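Local coordinates for tungstate ABC transporter, periplasmic tungstate-binding protein (Geobacter sulfurreducens, PDB 3LR1) that probably binds tungstate in the periplasm and delivers it to the membrane components of an ABC transporter, at residues A[152-155]-A[156-159]. Numbering follows the deposited sequence.
Sequences QGMG and PVIT
V157 N donates a hydrogen bond to G153 O (3.2 Å), closing the first turn of helix 154-164 with G153 at the N-cap. I158 N bonds to M154 O at 2.9 Å. T159 N bonds to G155 O at 3.0 Å, with an N-H...O angle of 164°. These are successive i to i+4 bonds of an alpha helix. P156 sits in the first turn, where its lack of an N-H costs no such bond.

M154 is present as selenomethionine. Its CG lies anti to the backbone N (chi1 -165°), and bends at chi2 and chi3 bring CE to V157 CG1 (3.6 Å). M154 CG also lies 4.2 Å from I158 CD1. The exposed Q152 lies across the proline ring, with its CB 3.8 Å and its amide OE1 3.5 Å from P156 CB.

Outside partners hold the start of the helix. M154 N donates to S14 OG, and R121 NE donates to Q152 O. Strand 167-171 and helix 172-178 cover M154 and I158.

The M154 side chain lies about 6 Å from a bound tungsten ion. The start of the helix is thus near this site, and its N-terminus may help to favour an oxyanion there, as in the sulfate- and phosphate-binding proteins.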
# COMPACT_ATOMS: atom_id res chain seq x y z
N GLN A 152 -6.27 -11.28 -2.53
CA GLN A 152 -7.07 -10.07 -2.75
C GLN A 152 -6.40 -8.88 -2.10
O GLN A 152 -5.48 -9.04 -1.27
CB GLN A 152 -8.47 -10.21 -2.15
CG GLN A 152 -9.30 -11.19 -2.90
CD GLN A 152 -10.80 -11.11 -2.59
OE1 GLN A 152 -11.55 -10.30 -3.21
NE2 GLN A 152 -11.25 -11.95 -1.68
N GLY A 153 -6.91 -7.70 -2.46
CA GLY A 153 -6.43 -6.43 -1.90
C GLY A 153 -6.74 -6.23 -0.45
O GLY A 153 -7.38 -7.05 0.16
N MSE A 154 -6.27 -5.13 0.12
CA MSE A 154 -6.42 -4.91 1.55
C MSE A 154 -7.90 -4.81 1.97
O MSE A 154 -8.30 -5.32 3.04
CB MSE A 154 -5.63 -3.67 1.95
CG MSE A 154 -5.43 -3.54 3.39
SE MSE A 154 -4.08 -4.83 3.90
CE MSE A 154 -5.26 -6.14 4.84
N GLY A 155 -8.70 -4.12 1.18
CA GLY A 155 -10.10 -3.89 1.49
C GLY A 155 -10.83 -5.20 1.64
O GLY A 155 -11.50 -5.47 2.67
N PRO A 156 -10.72 -6.06 0.62
CA PRO A 156 -11.41 -7.36 0.77
C PRO A 156 -10.84 -8.22 1.90
O PRO A 156 -11.56 -9.04 2.47
CB PRO A 156 -11.19 -8.03 -0.58
CG PRO A 156 -10.90 -6.91 -1.53
CD PRO A 156 -10.56 -5.66 -0.78
N VAL A 157 -9.55 -8.05 2.22
CA VAL A 157 -9.02 -8.82 3.33
C VAL A 157 -9.61 -8.32 4.66
O VAL A 157 -9.96 -9.11 5.50
CB VAL A 157 -7.47 -8.87 3.30
CG1 VAL A 157 -6.94 -9.30 4.68
CG2 VAL A 157 -7.06 -9.87 2.11
N ILE A 158 -9.76 -7.00 4.83
CA ILE A 158 -10.37 -6.47 6.07
C ILE A 158 -11.80 -6.97 6.17
O ILE A 158 -12.28 -7.40 7.26
CB ILE A 158 -10.33 -4.93 6.14
CG1 ILE A 158 -8.87 -4.45 6.25
CG2 ILE A 158 -11.21 -4.46 7.30
CD1 ILE A 158 -8.65 -2.87 6.05
N THR A 159 -12.51 -7.01 5.05
CA THR A 159 -13.86 -7.57 5.10
C THR A 159 -13.88 -9.04 5.47
O THR A 159 -14.75 -9.47 6.23
CB THR A 159 -14.55 -7.37 3.73
OG1 THR A 159 -14.60 -5.98 3.46
CG2 THR A 159 -15.97 -7.91 3.67